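Local coordinates for protein butyryl-CoA dehydrogenase (PDB 6CXT) that belongs to the acyl-CoA dehydrogenase family of flavoproteins and holds flavin-adenine dinucleotide in a pocket shared between two subunits, at residues L17-E22 and E72-S77; P97-G102 and Q109-L114; L137-Q142 and G152-V157. All blocks are in the same frame, centred on the assembly; numbering follows the deposited sequence.

Contact 1: residues L17-E22 and E72-S77; sequences LRFGKE and EGLGQS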
loop_
_atom_site.group_PDB
_atom_site.type_symbol
_atom_site.label_atom_id
_atom_site.label_comp_id
_atom_site.label_asym_id
_atom_site.label_seq_id
_atom_site.Cartn_x
_atom_site.Cartn_y
_atom_site.Cartn_z
ATOM N N LEU B 17 -23.762 -22.359 8.659
ATOM C CA LEU B 17 -24.407 -21.101 8.232
ATOM C C LEU B 17 -25.775 -20.871 8.839
ATOM O O LEU B 17 -26.123 -19.749 9.232
ATOM C CB LEU B 17 -24.508 -20.996 6.707
ATOM C CG LEU B 17 -23.203 -20.797 5.930
ATOM C CD1 LEU B 17 -23.520 -20.814 4.436
ATOM C CD2 LEU B 17 -22.456 -19.532 6.320
ATOM N N ARG B 18 -26.574 -21.930 8.921
ATOM C CA ARG B 18 -27.884 -21.810 9.553
ATOM C C ARG B 18 -27.789 -21.609 11.073
ATOM O O ARG B 18 -28.582 -20.885 11.650
ATOM C CB ARG B 18 -28.730 -23.057 9.247
ATOM C CG ARG B 18 -29.153 -23.245 7.784
ATOM C CD ARG B 18 -29.737 -24.660 7.519
ATOM N NE ARG B 18 -30.199 -25.346 8.751
ATOM C CZ ARG B 18 -29.765 -26.534 9.218
ATOM N NH1 ARG B 18 -28.857 -27.252 8.546
ATOM N NH2 ARG B 18 -30.265 -27.024 10.361
ATOM N N PHE B 19 -26.814 -22.234 11.718
ATOM C CA PHE B 19 -26.668 -22.120 13.172
ATOM C C PHE B 19 -26.469 -20.692 13.684
ATOM O O PHE B 19 -27.063 -20.348 14.686
ATOM C CB PHE B 19 -25.609 -23.064 13.712
ATOM C CG PHE B 19 -25.431 -22.984 15.195
ATOM C CD1 PHE B 19 -26.304 -23.675 16.058
ATOM C CD2 PHE B 19 -24.392 -22.216 15.744
ATOM C CE1 PHE B 19 -26.136 -23.583 17.443
ATOM C CE2 PHE B 19 -24.236 -22.118 17.127
ATOM C CZ PHE B 19 -25.094 -22.812 17.965
ATOM N N GLY B 20 -25.659 -19.851 13.019
ATOM C CA GLY B 20 -25.550 -18.398 13.359
ATOM C C GLY B 20 -26.755 -17.617 13.881
ATOM O O GLY B 20 -26.634 -16.905 14.893
ATOM N N LYS B 21 -27.918 -17.755 13.226
ATOM C CA LYS B 21 -29.193 -17.129 13.654
ATOM C C LYS B 21 -29.761 -17.624 15.000
ATOM O O LYS B 21 -30.484 -16.900 15.682
ATOM C CB LYS B 21 -30.276 -17.292 12.571
ATOM C CG LYS B 21 -30.969 -18.665 12.563
ATOM C CD LYS B 21 -31.896 -18.892 11.373
ATOM C CE LYS B 21 -31.131 -19.426 10.162
ATOM N NZ LYS B 21 -31.918 -20.377 9.317
ATOM N N GLU B 22 -29.462 -18.860 15.369
ATOM C CA GLU B 22 -29.925 -19.402 16.640
ATOM C C GLU B 22 -29.276 -18.726 17.850
ATOM O O GLU B 22 -29.730 -18.927 18.988
ATOM C CB GLU B 22 -29.735 -20.918 16.683
ATOM C CG GLU B 22 -30.766 -21.634 15.833
ATOM C CD GLU B 22 -30.447 -23.092 15.642
ATOM O OE1 GLU B 22 -30.075 -23.765 16.631
ATOM O OE2 GLU B 22 -30.574 -23.570 14.497
ATOM N N GLU B 72 -15.315 -21.678 9.423
ATOM C CA GLU B 72 -15.526 -20.561 8.487
ATOM C C GLU B 72 -16.990 -20.239 8.404
ATOM O O GLU B 72 -17.371 -19.054 8.453
ATOM C CB GLU B 72 -15.023 -20.948 7.103
ATOM C CG GLU B 72 -15.218 -19.848 6.066
ATOM C CD GLU B 72 -14.886 -20.329 4.649
ATOM O OE1 GLU B 72 -14.290 -21.424 4.484
ATOM O OE2 GLU B 72 -15.260 -19.618 3.681
ATOM N N GLY B 73 -17.829 -21.289 8.257
ATOM C CA GLY B 73 -19.277 -21.086 8.201
ATOM C C GLY B 73 -19.793 -20.371 9.438
ATOM O O GLY B 73 -20.618 -19.433 9.367
ATOM N N LEU B 74 -19.303 -20.794 10.595
ATOM C CA LEU B 74 -19.731 -20.118 11.850
ATOM C C LEU B 74 -19.244 -18.668 11.879
ATOM O O LEU B 74 -19.977 -17.800 12.322
ATOM C CB LEU B 74 -19.215 -20.853 13.106
ATOM C CG LEU B 74 -19.828 -22.265 13.331
ATOM C CD1 LEU B 74 -19.102 -23.047 14.426
ATOM C CD2 LEU B 74 -21.320 -22.097 13.667
ATOM N N GLY B 75 -18.015 -18.431 11.409
ATOM C CA GLY B 75 -17.449 -17.051 11.396
ATOM C C GLY B 75 -18.293 -16.176 10.497
ATOM O O GLY B 75 -18.413 -14.971 10.758
ATOM N N GLN B 76 -18.877 -16.783 9.448
ATOM C CA GLN B 76 -19.783 -16.025 8.544
ATOM C C GLN B 76 -21.156 -15.722 9.181
ATOM O O GLN B 76 -21.674 -14.581 9.083
ATOM C CB GLN B 76 -19.914 -16.740 7.158
ATOM C CG GLN B 76 -20.663 -15.900 6.134
ATOM C CD GLN B 76 -20.760 -16.609 4.785
ATOM O OE1 GLN B 76 -19.871 -17.335 4.392
ATOM N NE2 GLN B 76 -21.827 -16.352 4.070
ATOM N N SER B 77 -21.733 -16.688 9.885
ATOM C CA SER B 77 -23.125 -16.498 10.292
ATOM C C SER B 77 -23.245 -15.962 11.720
ATOM O O SER B 77 -24.275 -15.412 12.045
ATOM C CB SER B 77 -23.881 -17.805 10.158
ATOM O OG SER B 77 -23.328 -18.760 11.026
#
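Leu17 sets one methyl at a slant across the side chain of Gln76: CD2 touches every atom of that chain from CB to the amide, coming closest at CD, 3.7 Å away. The same CD2 lies 3.6 Å from Gly73 O. With CG turned anti to its carbonyl carbon (chi1 -70°), Leu17 sends a branch back across the gap although its CB starts out pointing away. Beyond it the backbones converge, because Gly20 has no side chain to hold them apart, and the CA atoms of Gly20 and Ser77 come within 4.3 Å. Ser77 fills this narrow place. Its CB packs on the carbonyl of Leu17, and its OG, set between the backbone N and carbonyl carbon (chi1 63°), lies 3.2 Å from Gly20 CA. That hydroxyl is hydrogen-bonded to Ala16 O, with Gly73 O also within its reach. A CA-H...O contact from Gly20 CA to Ser77 O, 3.5 Å, adds a weak polar touch. Toward helix 35-44, Phe19 CD2 meets Leu74 CD2 at 3.7 Å, and both residues also touch Phe44 there. Glu72, salt-bridged to Arg296 and hydrogen-bonded to Tyr300, ties helix 64-77 to helix 279-306. Close approach of two helix ends through glycine and serine here joins helices of the all-helical N-terminal domain of the acyl-CoA dehydrogenase fold.

Contact 2: residues P97-G102 and Q109-L114; sequences PILEHG and QLLPDL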
loop_
_atom_site.group_PDB
_atom_site.type_symbol
_atom_site.label_atom_id
_atom_site.label_comp_id
_atom_site.label_asym_id
_atom_site.label_seq_id
_atom_site.Cartn_x
_atom_site.Cartn_y
_atom_site.Cartn_z
ATOM N N PRO B 97 -3.351 -29.730 22.227
ATOM C CA PRO B 97 -2.152 -30.247 22.862
ATOM C C PRO B 97 -2.438 -31.341 23.916
ATOM O O PRO B 97 -1.580 -32.209 24.149
ATOM C CB PRO B 97 -1.536 -29.056 23.571
ATOM C CG PRO B 97 -2.395 -27.907 23.275
ATOM C CD PRO B 97 -3.405 -28.256 22.257
ATOM N N ILE B 98 -3.606 -31.271 24.545
ATOM C CA ILE B 98 -4.018 -32.303 25.481
ATOM C C ILE B 98 -4.171 -33.603 24.710
ATOM O O ILE B 98 -3.607 -34.621 25.134
ATOM C CB ILE B 98 -5.312 -31.928 26.237
ATOM C CG1 ILE B 98 -4.958 -30.872 27.283
ATOM C CG2 ILE B 98 -5.992 -33.169 26.881
ATOM C CD1 ILE B 98 -6.168 -30.143 27.865
ATOM N N LEU B 99 -4.961 -33.569 23.626
ATOM C CA LEU B 99 -5.117 -34.701 22.730
ATOM C C LEU B 99 -3.767 -35.247 22.244
ATOM O O LEU B 99 -3.558 -36.464 22.278
ATOM C CB LEU B 99 -6.040 -34.390 21.541
ATOM C CG LEU B 99 -6.304 -35.511 20.523
ATOM C CD1 LEU B 99 -7.080 -36.687 21.160
ATOM C CD2 LEU B 99 -7.086 -34.984 19.336
ATOM N N GLU B 100 -2.842 -34.377 21.847
ATOM C CA GLU B 100 -1.584 -34.821 21.248
ATOM C C GLU B 100 -0.481 -35.245 22.203
ATOM O O GLU B 100 0.408 -35.999 21.802
ATOM C CB GLU B 100 -1.060 -33.781 20.246
ATOM C CG GLU B 100 -2.127 -33.503 19.195
ATOM C CD GLU B 100 -1.634 -32.658 18.050
ATOM O OE1 GLU B 100 -0.776 -31.760 18.249
ATOM O OE2 GLU B 100 -2.129 -32.932 16.943
ATOM N N HIS B 101 -0.521 -34.769 23.442
ATOM C CA HIS B 101 0.606 -34.909 24.381
ATOM C C HIS B 101 0.238 -35.276 25.795
ATOM O O HIS B 101 1.129 -35.394 26.648
ATOM C CB HIS B 101 1.426 -33.642 24.432
ATOM C CG HIS B 101 1.991 -33.263 23.106
ATOM N ND1 HIS B 101 3.103 -33.880 22.567
ATOM C CD2 HIS B 101 1.561 -32.373 22.179
ATOM C CE1 HIS B 101 3.343 -33.369 21.372
ATOM N NE2 HIS B 101 2.424 -32.450 21.118
ATOM N N GLY B 102 -1.049 -35.391 26.058
ATOM C CA GLY B 102 -1.497 -35.838 27.379
ATOM C C GLY B 102 -1.387 -37.372 27.491
ATOM O O GLY B 102 -1.584 -38.099 26.492
ATOM N N GLN B 109 -9.771 -38.172 31.297
ATOM C CA GLN B 109 -10.250 -37.298 32.368
ATOM C C GLN B 109 -10.750 -35.929 31.834
ATOM O O GLN B 109 -11.805 -35.450 32.243
ATOM C CB GLN B 109 -9.133 -37.067 33.360
ATOM C CG GLN B 109 -9.551 -36.466 34.694
ATOM C CD GLN B 109 -8.338 -36.238 35.596
ATOM O OE1 GLN B 109 -7.560 -37.167 35.855
ATOM N NE2 GLN B 109 -8.149 -34.990 36.051
ATOM N N LEU B 110 -10.005 -35.325 30.911
ATOM C CA LEU B 110 -10.244 -33.922 30.538
ATOM C C LEU B 110 -11.075 -33.709 29.298
ATOM O O LEU B 110 -11.910 -32.818 29.292
ATOM C CB LEU B 110 -8.923 -33.157 30.404
ATOM C CG LEU B 110 -7.970 -33.093 31.580
ATOM C CD1 LEU B 110 -6.759 -32.238 31.288
ATOM C CD2 LEU B 110 -8.658 -32.593 32.828
ATOM N N LEU B 111 -10.843 -34.501 28.251
ATOM C CA LEU B 111 -11.473 -34.242 26.951
ATOM C C LEU B 111 -12.989 -34.338 26.874
ATOM O O LEU B 111 -13.597 -33.567 26.123
ATOM C CB LEU B 111 -10.803 -35.011 25.799
ATOM C CG LEU B 111 -9.358 -34.606 25.501
ATOM C CD1 LEU B 111 -8.661 -35.622 24.608
ATOM C CD2 LEU B 111 -9.335 -33.211 24.844
ATOM N N PRO B 112 -13.626 -35.283 27.620
ATOM C CA PRO B 112 -15.061 -35.275 27.476
ATOM C C PRO B 112 -15.741 -33.944 27.783
ATOM O O PRO B 112 -16.677 -33.611 27.088
ATOM C CB PRO B 112 -15.527 -36.382 28.468
ATOM C CG PRO B 112 -14.415 -37.408 28.324
ATOM C CD PRO B 112 -13.163 -36.516 28.334
ATOM N N ASP B 113 -15.311 -33.221 28.812
ATOM C CA ASP B 113 -15.999 -31.969 29.188
ATOM C C ASP B 113 -15.436 -30.774 28.377
ATOM O O ASP B 113 -16.136 -29.786 28.175
ATOM C CB ASP B 113 -15.860 -31.621 30.675
ATOM C CG ASP B 113 -16.703 -32.521 31.598
ATOM O OD1 ASP B 113 -17.655 -33.212 31.162
ATOM O OD2 ASP B 113 -16.382 -32.485 32.794
ATOM N N LEU B 114 -14.183 -30.879 27.946
ATOM C CA LEU B 114 -13.637 -29.875 27.006
ATOM C C LEU B 114 -14.423 -29.941 25.697
ATOM O O LEU B 114 -14.813 -28.885 25.129
ATOM C CB LEU B 114 -12.144 -30.078 26.802
ATOM C CG LEU B 114 -11.268 -29.765 28.018
ATOM C CD1 LEU B 114 -9.815 -29.978 27.677
ATOM C CD2 LEU B 114 -11.523 -28.384 28.600
#
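Between Ile98 and Leu111, and throughout this contact, no flat group meets another; there are no faces or edges to match, and the interface is built of branched aliphatic chains. Ile98 does most of the work by sending its two branches to different partners. With CG1 anti to the carbonyl carbon (chi1 -75°), CG2 is left to slide alongside Leu111, 3.9 Å from its CG, the two side chains running in opposite directions. The other branch ends in CD1, which meets Leu114 CD1 tip to tip at 3.7 Å. Leu110 comes to the same methyl crosswise, its CD1 lying 4.1 Å from Ile98 CD1. Leu111 is shared with the next residue, Leu99: the two CD1 methyls touch at 3.9 Å, their chains nearly perpendicular. The short helical segments are close to antiparallel, at 150°, with axes 10.4 Å apart, forming a helical hairpin of helices 81-101 and 104-114. Val185 of strand 181-187 touches Ile98 and Leu110, while Tyr55 touches Leu99 and Leu111. No hydrogen bond crosses between the segments, so cohesion here rests on van der Waals contact and exclusion of water, which set the distance but impose little direction.

Contact 3: residues L137-Q142 and G152-V157; sequences LATTAQ and GGKSYV. With FAD (flavin-adenine dinucleotide), chain D.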
loop_
_atom_site.group_PDB
_atom_site.type_symbol
_atom_site.label_atom_id
_atom_site.label_comp_id
_atom_site.label_asym_id
_atom_site.label_seq_id
_atom_site.Cartn_x
_atom_site.Cartn_y
_atom_site.Cartn_z
ATOM N N LEU B 137 11.031 -17.705 29.776
ATOM C CA LEU B 137 9.806 -17.580 30.606
ATOM C C LEU B 137 10.202 -17.445 32.079
ATOM O O LEU B 137 10.971 -18.286 32.586
ATOM C CB LEU B 137 8.847 -18.753 30.365
ATOM C CG LEU B 137 8.367 -18.946 28.916
ATOM C CD1 LEU B 137 7.490 -20.155 28.851
ATOM C CD2 LEU B 137 7.600 -17.699 28.421
ATOM N N ALA B 138 9.742 -16.355 32.709
ATOM C CA ALA B 138 9.893 -16.108 34.140
ATOM C C ALA B 138 9.055 -17.060 35.035
ATOM O O ALA B 138 9.423 -17.302 36.171
ATOM C CB ALA B 138 9.602 -14.661 34.481
ATOM N N THR B 139 7.972 -17.620 34.506
ATOM C CA THR B 139 7.174 -18.617 35.214
ATOM C C THR B 139 8.015 -19.899 35.320
ATOM O O THR B 139 8.522 -20.404 34.330
ATOM C CB THR B 139 5.836 -18.888 34.512
ATOM O OG1 THR B 139 5.089 -17.647 34.457
ATOM C CG2 THR B 139 4.979 -19.968 35.300
ATOM N N THR B 140 8.171 -20.402 36.561
ATOM C CA THR B 140 9.021 -21.606 36.820
ATOM C C THR B 140 8.184 -22.784 37.281
ATOM O O THR B 140 7.086 -22.590 37.830
ATOM C CB THR B 140 10.062 -21.333 37.895
ATOM O OG1 THR B 140 9.386 -20.914 39.074
ATOM C CG2 THR B 140 10.997 -20.224 37.455
ATOM N N ALA B 141 8.661 -24.005 37.026
ATOM C CA ALA B 141 8.047 -25.165 37.610
ATOM C C ALA B 141 9.173 -25.978 38.276
ATOM O O ALA B 141 10.099 -26.370 37.592
ATOM C CB ALA B 141 7.328 -25.994 36.571
ATOM N N GLN B 142 9.073 -26.215 39.586
ATOM C CA GLN B 142 10.085 -26.984 40.349
ATOM C C GLN B 142 9.517 -28.383 40.699
ATOM O O GLN B 142 8.388 -28.507 41.212
ATOM C CB GLN B 142 10.479 -26.206 41.600
ATOM C CG GLN B 142 11.629 -26.799 42.416
ATOM C CD GLN B 142 13.001 -26.689 41.731
ATOM O OE1 GLN B 142 13.209 -27.166 40.602
ATOM N NE2 GLN B 142 13.947 -26.069 42.423
ATOM N N GLY B 152 4.512 -17.970 38.938
ATOM C CA GLY B 152 4.754 -16.835 37.990
ATOM C C GLY B 152 3.426 -16.211 37.555
ATOM O O GLY B 152 2.352 -16.743 37.870
ATOM N N GLY B 153 3.513 -15.075 36.854
ATOM C CA GLY B 153 2.310 -14.368 36.278
ATOM C C GLY B 153 2.218 -14.580 34.751
ATOM O O GLY B 153 3.241 -14.664 34.065
ATOM N N LYS B 154 1.004 -14.734 34.240
ATOM C CA LYS B 154 0.772 -14.866 32.823
ATOM C C LYS B 154 -0.106 -13.642 32.488
ATOM O O LYS B 154 -1.058 -13.340 33.226
ATOM C CB LYS B 154 0.122 -16.222 32.481
ATOM C CG LYS B 154 1.061 -17.444 32.627
ATOM C CD LYS B 154 2.409 -17.267 31.894
ATOM C CE LYS B 154 3.132 -18.605 31.699
ATOM N NZ LYS B 154 4.432 -18.376 30.975
ATOM N N SER B 155 0.231 -12.911 31.427
ATOM C CA SER B 155 -0.291 -11.540 31.389
ATOM C C SER B 155 -1.574 -11.291 30.504
ATOM O O SER B 155 -2.365 -10.341 30.796
ATOM C CB SER B 155 0.842 -10.583 31.054
ATOM O OG SER B 155 1.282 -11.047 29.788
ATOM N N TYR B 156 -1.795 -12.133 29.506
ATOM C CA TYR B 156 -2.912 -11.898 28.541
ATOM C C TYR B 156 -3.527 -13.242 28.268
ATOM O O TYR B 156 -3.278 -13.864 27.241
ATOM C CB TYR B 156 -2.377 -11.345 27.213
ATOM C CG TYR B 156 -1.700 -10.030 27.380
ATOM C CD1 TYR B 156 -2.437 -8.898 27.791
ATOM C CD2 TYR B 156 -0.330 -9.898 27.162
ATOM C CE1 TYR B 156 -1.814 -7.689 27.987
ATOM C CE2 TYR B 156 0.314 -8.673 27.360
ATOM C CZ TYR B 156 -0.448 -7.576 27.749
ATOM O OH TYR B 156 0.090 -6.347 27.968
ATOM N N VAL B 157 -4.317 -13.735 29.215
ATOM C CA VAL B 157 -4.888 -15.051 29.047
ATOM C C VAL B 157 -6.323 -14.943 28.537
ATOM O O VAL B 157 -7.215 -14.506 29.290
ATOM C CB VAL B 157 -4.813 -15.800 30.413
ATOM C CG1 VAL B 157 -5.320 -17.214 30.255
ATOM C CG2 VAL B 157 -3.313 -15.823 30.864
HETATM P PA FAD D . 5.818 -7.415 21.935
HETATM O O1A FAD D . 6.299 -8.842 21.750
HETATM O O2A FAD D . 6.304 -6.473 23.024
HETATM O O5B FAD D . 5.917 -6.682 20.486
HETATM C C5B FAD D . 5.738 -5.256 20.326
HETATM C C4B FAD D . 6.118 -4.967 18.858
HETATM O O4B FAD D . 7.481 -5.395 18.611
HETATM C C3B FAD D . 5.219 -5.737 17.897
HETATM O O3B FAD D . 5.096 -4.873 16.760
HETATM C C2B FAD D . 6.106 -6.936 17.493
HETATM O O2B FAD D . 5.735 -7.543 16.230
HETATM C C1B FAD D . 7.530 -6.303 17.524
HETATM N N9A FAD D . 8.526 -7.385 17.673
HETATM C C8A FAD D . 8.778 -8.131 18.782
HETATM N N7A FAD D . 9.704 -9.110 18.487
HETATM C C5A FAD D . 10.028 -8.997 17.168
HETATM C C6A FAD D . 10.928 -9.673 16.198
HETATM N N6A FAD D . 11.699 -10.760 16.557
HETATM N N1A FAD D . 10.937 -9.200 14.914
HETATM C C2A FAD D . 10.168 -8.139 14.492
HETATM N N3A FAD D . 9.352 -7.476 15.342
HETATM C C4A FAD D . 9.236 -7.849 16.646
HETATM N N1 FAD D . -1.225 -14.789 25.079
HETATM C C2 FAD D . -1.422 -16.006 25.703
HETATM O O2 FAD D . -0.402 -16.528 26.233
HETATM N N3 FAD D . -2.631 -16.633 25.779
HETATM C C4 FAD D . -3.744 -16.054 25.284
HETATM O O4 FAD D . -4.827 -16.634 25.372
HETATM C C4X FAD D . -3.618 -14.720 24.601
HETATM N N5 FAD D . -4.678 -14.047 24.100
HETATM C C5X FAD D . -4.572 -12.809 23.542
HETATM C C6 FAD D . -5.753 -12.187 23.055
HETATM C C7 FAD D . -5.668 -10.896 22.493
HETATM C C7M FAD D . -6.932 -10.228 22.013
HETATM C C8 FAD D . -4.370 -10.205 22.404
HETATM C C8M FAD D . -4.273 -8.847 21.793
HETATM C C9 FAD D . -3.188 -10.830 22.855
HETATM C C9A FAD D . -3.265 -12.124 23.420
HETATM N N10 FAD D . -2.108 -12.798 23.928
HETATM C C10 FAD D . -2.272 -14.095 24.526
HETATM C "C1'" FAD D . -0.788 -12.186 23.886
HETATM C "C2'" FAD D . -0.262 -12.218 22.431
HETATM O "O2'" FAD D . 0.105 -13.533 21.978
HETATM C "C3'" FAD D . 0.857 -11.197 22.308
HETATM O "O3'" FAD D . 0.246 -9.901 22.481
HETATM C "C4'" FAD D . 1.769 -11.263 21.071
HETATM O "O4'" FAD D . 2.576 -12.484 21.102
HETATM C "C5'" FAD D . 2.718 -10.057 21.014
HETATM O "O5'" FAD D . 3.371 -9.948 22.285
HETATM P P FAD D . 3.403 -8.552 23.010
HETATM O O1P FAD D . 4.205 -8.667 24.310
HETATM O O2P FAD D . 2.023 -7.944 23.175
HETATM O O3P FAD D . 4.215 -7.534 22.072
#
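A beta hairpin of the middle, beta-rich domain of the acyl-CoA dehydrogenase fold, strands 140-144 and 147-158, opens out here as its longer strand runs on to the flavin pocket. The hairpin's own backbone bonds join Thr140 to Asn151 and Gln142 to Val149; beyond them the backbones turn to other partners, Thr139 to Thr171 and Gly152 to Phe214, and the two segments meet through side chains. Thr139 packs against Gly152, their CA atoms 4.1 Å apart, where the bare glycine leaves room for the threonine branches. Its OG1, beside the backbone N and anti to the carbonyl carbon (chi1 -60°), lies 3.5 Å from Lys154 CE, the two side chains meeting at a slant. Lys154 bends at chi2 (-51°) and then runs straight, which brings its ammonium group next to Thr139 and to Leu137, whose methyls CD1 and CD2 both stand 4.1 Å from NZ. The charge is well matched despite this apolar neighbour: NZ forms a salt bridge with Glu127 OE2 and hydrogen bonds to the carbonyls of Ile125 and Tyr169. Glu127 OE2 also receives a hydrogen bond from Thr139 OG1, while Glu127 OE1 takes the backbone N-H of Ala138. One carboxylate thus knits both segments together, and so many partners probably favour its ionised form. Further along the strand, Val157 and Tyr156 line the flavin-adenine dinucleotide pocket, which is completed in part by Arg268 and Arg336 of the second subunit. Tyr156 also packs on Ala340 of that subunit, and Ser155 CB lies over one face of its ring near the rim. At the cofactor itself, Tyr156 CB approaches FAD N10 to 3.6 Å.

In the fold
The three contacts follow one another along the chain, each closing before the next opens. Contacts 1 and 2 both belong to the helical N-terminal domain, and helix 64-77 of the first leads on to helix 81-101 of the second; their centres are about 26 Å apart. Contact 3 lies in the middle domain, about 22 Å from contact 2 and about 36 Å from contact 1 (centre to centre), across the chain's centre from the latter. None touches another. Contact 3 alone reaches the cofactor, through Tyr156 and Val157, with the Leu137 side chain about 9 Å from FK4. The Ile98 side chain in contact 2 stays about 13 Å from FK4 and about 14 Å from FAD.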